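Local coordinates for serine protease inhibitor 1 (Coprinopsis cinerea, PDB 3VWC), which folds as a compact beta-trefoil and probably inhibits serine endopeptidases, at residues E49-D53 / A54-Y58; A65-G69 / K70-D74. All blocks are in the same frame, centred on the assembly; numbering follows the deposited sequence.

In the fold
Following the chain from the N terminus, strand 46-51 turns back at Asp52 and Asp53 into strand 54-59, and interaction 1 closes this tight loop. The chain then reverses again into strand 62-67, which lies beside 54-59, with Leu57 and Val64 joined by backbone hydrogen bonding. Interaction 2 closes the next loop, at Glu68 and Gly69, before strand 70-73. The two contacts are therefore in series, neither nested nor crossed, with centres about 16 Å apart. Together they make a four-strand antiparallel meander within the beta-trefoil: strand 46-51 continues its pairing onto strand 5-11, and strand 70-73 onto strand 31-35.

Interaction 1. Residues E49-D53 / A54-Y58; sequences EKDDD and AYILY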
loop_
_atom_site.group_PDB
_atom_site.type_symbol
_atom_site.label_atom_id
_atom_site.label_comp_id
_atom_site.label_asym_id
_atom_site.label_seq_id
_atom_site.Cartn_x
_atom_site.Cartn_y
_atom_site.Cartn_z
ATOM N N GLU A 49 -0.168 -6.285 10.561
ATOM C CA GLU A 49 0.075 -6.491 11.977
ATOM C C GLU A 49 -0.125 -5.179 12.697
ATOM O O GLU A 49 0.354 -4.136 12.272
ATOM C CB GLU A 49 1.511 -6.974 12.233
ATOM C CG GLU A 49 1.888 -8.291 11.547
ATOM C CD GLU A 49 1.872 -9.493 12.474
ATOM O OE1 GLU A 49 1.416 -9.360 13.632
ATOM O OE2 GLU A 49 2.159 -10.607 11.994
ATOM N N LYS A 50 -0.823 -5.234 13.826
ATOM C CA LYS A 50 -0.846 -4.112 14.735
ATOM C C LYS A 50 0.497 -3.858 15.431
ATOM O O LYS A 50 1.149 -4.780 15.899
ATOM C CB LYS A 50 -1.956 -4.351 15.770
ATOM C CG LYS A 50 -2.515 -3.084 16.372
ATOM C CD LYS A 50 -3.559 -3.434 17.447
ATOM C CE LYS A 50 -4.054 -2.191 18.172
ATOM N NZ LYS A 50 -5.247 -1.604 17.481
ATOM N N ASP A 51 0.874 -2.592 15.496
ATOM C CA ASP A 51 2.150 -2.183 16.061
ATOM C C ASP A 51 1.879 -0.930 16.863
ATOM O O ASP A 51 1.804 0.165 16.307
ATOM C CB ASP A 51 3.129 -1.861 14.922
ATOM C CG ASP A 51 4.530 -1.489 15.428
ATOM O OD1 ASP A 51 4.875 -1.822 16.589
ATOM O OD2 ASP A 51 5.296 -0.884 14.636
ATOM N N ASP A 52 1.613 -1.117 18.148
ATOM C CA ASP A 52 1.089 -0.036 18.987
ATOM C C ASP A 52 -0.223 0.540 18.438
ATOM O O ASP A 52 -1.220 -0.168 18.261
ATOM C CB ASP A 52 2.134 1.079 19.110
ATOM C CG ASP A 52 2.962 0.967 20.365
ATOM O OD1 ASP A 52 2.530 1.533 21.405
ATOM O OD2 ASP A 52 4.055 0.348 20.299
ATOM N N ASP A 53 -0.203 1.828 18.120
ATOM C CA ASP A 53 -1.394 2.476 17.582
ATOM C C ASP A 53 -1.337 2.623 16.063
ATOM O O ASP A 53 -1.891 3.559 15.491
ATOM C CB ASP A 53 -1.590 3.862 18.218
ATOM C CG ASP A 53 -2.120 3.787 19.638
ATOM O OD1 ASP A 53 -3.288 3.359 19.827
ATOM O OD2 ASP A 53 -1.361 4.160 20.563
ATOM N N ALA A 54 -0.567 1.764 15.412
ATOM C CA ALA A 54 -0.448 1.839 13.951
ATOM C C ALA A 54 -0.254 0.417 13.439
ATOM O O ALA A 54 -0.444 -0.549 14.178
ATOM C CB ALA A 54 0.745 2.732 13.566
ATOM N N TYR A 55 0.130 0.278 12.175
ATOM C CA TYR A 55 0.239 -1.046 11.560
ATOM C C TYR A 55 1.540 -1.182 10.808
ATOM O O TYR A 55 2.113 -0.185 10.322
ATOM C CB TYR A 55 -0.931 -1.327 10.603
ATOM C CG TYR A 55 -2.255 -1.309 11.326
ATOM C CD1 TYR A 55 -2.782 -2.481 11.876
ATOM C CD2 TYR A 55 -2.960 -0.120 11.466
ATOM C CE1 TYR A 55 -3.976 -2.445 12.646
ATOM C CE2 TYR A 55 -4.137 -0.064 12.239
ATOM C CZ TYR A 55 -4.649 -1.221 12.780
ATOM O OH TYR A 55 -5.836 -1.166 13.493
ATOM N N ILE A 56 2.047 -2.412 10.812
ATOM C CA ILE A 56 3.149 -2.785 9.928
ATOM C C ILE A 56 2.603 -3.693 8.842
ATOM O O ILE A 56 1.768 -4.534 9.094
ATOM C CB ILE A 56 4.289 -3.523 10.680
ATOM C CG1 ILE A 56 4.768 -2.708 11.865
ATOM C CG2 ILE A 56 5.441 -3.826 9.711
ATOM C CD1 ILE A 56 5.717 -3.468 12.761
ATOM N N LEU A 57 3.002 -3.445 7.579
ATOM C CA LEU A 57 2.379 -4.115 6.454
ATOM C C LEU A 57 3.432 -4.909 5.675
ATOM O O LEU A 57 4.399 -4.323 5.178
ATOM C CB LEU A 57 1.711 -3.061 5.528
ATOM C CG LEU A 57 0.696 -2.162 6.283
ATOM C CD1 LEU A 57 0.323 -0.912 5.453
ATOM C CD2 LEU A 57 -0.530 -2.949 6.571
ATOM N N TYR A 58 3.164 -6.193 5.510
ATOM C CA TYR A 58 4.173 -7.089 4.939
ATOM C C TYR A 58 3.744 -7.598 3.566
ATOM O O TYR A 58 2.646 -8.107 3.406
ATOM C CB TYR A 58 4.498 -8.274 5.872
ATOM C CG TYR A 58 5.246 -7.936 7.152
ATOM C CD1 TYR A 58 6.653 -7.981 7.226
ATOM C CD2 TYR A 58 4.550 -7.517 8.270
ATOM C CE1 TYR A 58 7.323 -7.676 8.412
ATOM C CE2 TYR A 58 5.204 -7.230 9.458
ATOM C CZ TYR A 58 6.594 -7.296 9.520
ATOM O OH TYR A 58 7.254 -6.923 10.694
HETATM O O HOH W 1 -6.945 -3.123 15.105
HETATM O O HOH W 2 -3.169 -0.062 16.036
#
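Lys50 and Tyr55 meet on one face of the hairpin because their first torsions bring them across one another: Lys50 CG lies anti to its own N (chi1 -154°), while Tyr55 CG stands beside its N and anti to the carbonyl carbon (chi1 -61°). The aliphatic part of the lysine crosses the ring at a slant, Lys50 CG coming to 4.1 Å from Tyr55 CE1. Farther out, Lys50 NZ and Tyr55 OH are linked through water 1, which lies at the ring edge, in its plane, and is 2.8 Å from Tyr55 OH but only weakly bonded to the amine. The phenol also hydrogen-bonds to Ile2 near the N terminus. Lys50 NZ donates to water 2 at 3.0 Å, and that water donates to Asp52 O, also 3.0 Å.

Behind the side chains runs a regular ladder. Ile56 N reaches Glu49 O at 2.8 Å, and Tyr55 CA adds a CA-H...O contact of 3.2 Å to the same Glu49 O. Asp51 N binds Ala54 O at 2.8 Å; Ala54 N donates back to Asp51 O (3.0 Å), closing a type II' turn in which Asp52 adopts positive phi (57°). On the opposite face the Asp51 carboxylate crosses the end of Ile56 obliquely, Asp51 OD2 against Ile56 CD1 in one of two conformers, so this contact is provisional. Water thus ties Lys50 to the Asp52 carbonyl and the Tyr55 phenol, while three successive aspartates probably give the turn a negative potential, eased in part by Lys83 through its weak, long ion pair with Asp52.

Interaction 2. Residues A65-G69 / K70-D74; sequences APQEG and KLFAD
Gln67 and Phe72 make the main side-chain contact of this hairpin. Gln67 CG is anti to its backbone N (chi1 177°) and the chain stays extended beyond it, which carries the amide out over one face of the phenyl ring; Gln67 NE2 stops 3.9 Å from Phe72 CE2. Amide and ring planes are 50° apart, so the two flat groups meet at a slant and do not stack. Phe72 CG, beside its own N, swings the ring back toward the first strand, and the ring edge faces the backbone: Gln67 O lies in the ring plane, 3.6 Å from Phe72 CE2. Gln67 thus meets the ring with CB, amide nitrogen and carbonyl. Pro30 and Gln119 pack against the Phe72 side chain from outside the hairpin.

Lys70 behaves differently. A bend at its second torsion (chi2 -77°) folds the chain along the turn, bringing Lys70 CD to 3.4 Å from Gly69 O before the ammonium end leads away. Leu71, on the face shared with Pro66, reaches back so that Leu71 CD1 is 3.8 Å from Ala65 O, and it also packs on Trp84, Ile33 and Val122.

Phe72 N bonds Ala65 O at 3.0 Å, and Gln67 N bonds Lys70 O at 2.9 Å. Lys70 O also receives a CA-H...O contact from Pro66 CA (3.3 Å). Lys70 N donates to Gln67 O (3.0 Å), closing the type I' turn. The ladder satisfies the backbone between the strands, while the face carrying Gln67 and Phe72 is held by van der Waals contact of Gln67 CB and the amide nitrogen with the ring.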
loop_
_atom_site.group_PDB
_atom_site.type_symbol
_atom_site.label_atom_id
_atom_site.label_comp_id
_atom_site.label_asym_id
_atom_site.label_seq_id
_atom_site.Cartn_x
_atom_site.Cartn_y
_atom_site.Cartn_z
ATOM N N ALA A 65 8.008 0.419 3.507
ATOM C CA ALA A 65 8.452 1.666 4.029
ATOM C C ALA A 65 8.680 2.616 2.859
ATOM O O ALA A 65 8.945 2.157 1.726
ATOM C CB ALA A 65 9.762 1.433 4.832
ATOM N N PRO A 66 8.615 3.912 3.106
ATOM C CA PRO A 66 8.761 4.946 2.092
ATOM C C PRO A 66 10.220 5.335 1.936
ATOM O O PRO A 66 10.972 5.312 2.911
ATOM C CB PRO A 66 7.951 6.127 2.661
ATOM C CG PRO A 66 8.077 5.950 4.190
ATOM C CD PRO A 66 8.145 4.438 4.414
ATOM N N GLN A 67 10.639 5.620 0.710
ATOM C CA GLN A 67 11.986 6.124 0.482
ATOM C C GLN A 67 11.964 6.955 -0.802
ATOM O O GLN A 67 11.439 6.521 -1.815
ATOM C CB GLN A 67 12.958 4.954 0.380
ATOM C CG GLN A 67 14.395 5.352 0.077
ATOM C CD GLN A 67 15.296 4.159 0.016
ATOM O OE1 GLN A 67 15.690 3.632 1.056
ATOM N NE2 GLN A 67 15.478 3.604 -1.186
ATOM N N GLU A 68 12.344 8.223 -0.684
ATOM C CA GLU A 68 12.368 9.150 -1.802
ATOM C C GLU A 68 11.057 9.103 -2.562
ATOM O O GLU A 68 11.047 8.995 -3.799
ATOM C CB GLU A 68 13.548 8.868 -2.733
ATOM C CG GLU A 68 14.930 9.198 -2.113
ATOM C CD GLU A 68 16.072 9.008 -3.137
ATOM O OE1 GLU A 68 16.281 7.881 -3.647
ATOM O OE2 GLU A 68 16.709 10.018 -3.491
ATOM N N GLY A 69 9.958 9.162 -1.827
ATOM C CA GLY A 69 8.656 9.327 -2.469
ATOM C C GLY A 69 8.010 8.079 -3.030
ATOM O O GLY A 69 7.008 8.163 -3.728
ATOM N N LYS A 70 8.649 6.940 -2.817
ATOM C CA LYS A 70 8.154 5.663 -3.328
ATOM C C LYS A 70 8.067 4.619 -2.271
ATOM O O LYS A 70 8.730 4.665 -1.216
ATOM C CB LYS A 70 9.069 5.171 -4.478
ATOM C CG LYS A 70 9.316 6.251 -5.549
ATOM C CD LYS A 70 8.124 6.433 -6.477
ATOM C CE LYS A 70 8.503 7.274 -7.705
ATOM N NZ LYS A 70 9.348 6.518 -8.664
ATOM N N LEU A 71 7.252 3.612 -2.578
ATOM C CA LEU A 71 6.997 2.513 -1.616
ATOM C C LEU A 71 7.821 1.269 -1.892
ATOM O O LEU A 71 7.818 0.764 -3.024
ATOM C CB LEU A 71 5.498 2.167 -1.632
ATOM C CG LEU A 71 5.079 1.126 -0.618
ATOM C CD1 LEU A 71 5.260 1.637 0.819
ATOM C CD2 LEU A 71 3.604 0.746 -0.862
ATOM N N PHE A 72 8.598 0.813 -0.894
ATOM C CA PHE A 72 9.434 -0.409 -1.074
ATOM C C PHE A 72 9.204 -1.418 0.027
ATOM O O PHE A 72 8.818 -1.025 1.127
ATOM C CB PHE A 72 10.913 -0.060 -0.979
ATOM C CG PHE A 72 11.412 0.856 -2.082
ATOM C CD1 PHE A 72 12.142 0.303 -3.138
ATOM C CD2 PHE A 72 11.366 2.237 -1.960
ATOM C CE1 PHE A 72 12.703 1.162 -4.100
ATOM C CE2 PHE A 72 11.951 3.133 -2.887
ATOM C CZ PHE A 72 12.662 2.580 -3.965
ATOM N N ALA A 73 9.492 -2.673 -0.271
ATOM C CA ALA A 73 9.731 -3.686 0.739
ATOM C C ALA A 73 11.182 -3.644 1.222
ATOM O O ALA A 73 12.138 -3.518 0.414
ATOM C CB ALA A 73 9.348 -5.018 0.234
ATOM N N ASP A 74 11.344 -3.655 2.551
ATOM C CA ASP A 74 12.685 -3.553 3.180
ATOM C C ASP A 74 13.208 -4.965 3.404
ATOM O O ASP A 74 12.663 -5.736 4.201
ATOM C CB ASP A 74 12.631 -2.761 4.499
ATOM C CG ASP A 74 14.009 -2.544 5.153
ATOM O OD1 ASP A 74 15.047 -2.887 4.537
ATOM O OD2 ASP A 74 14.003 -2.105 6.344
#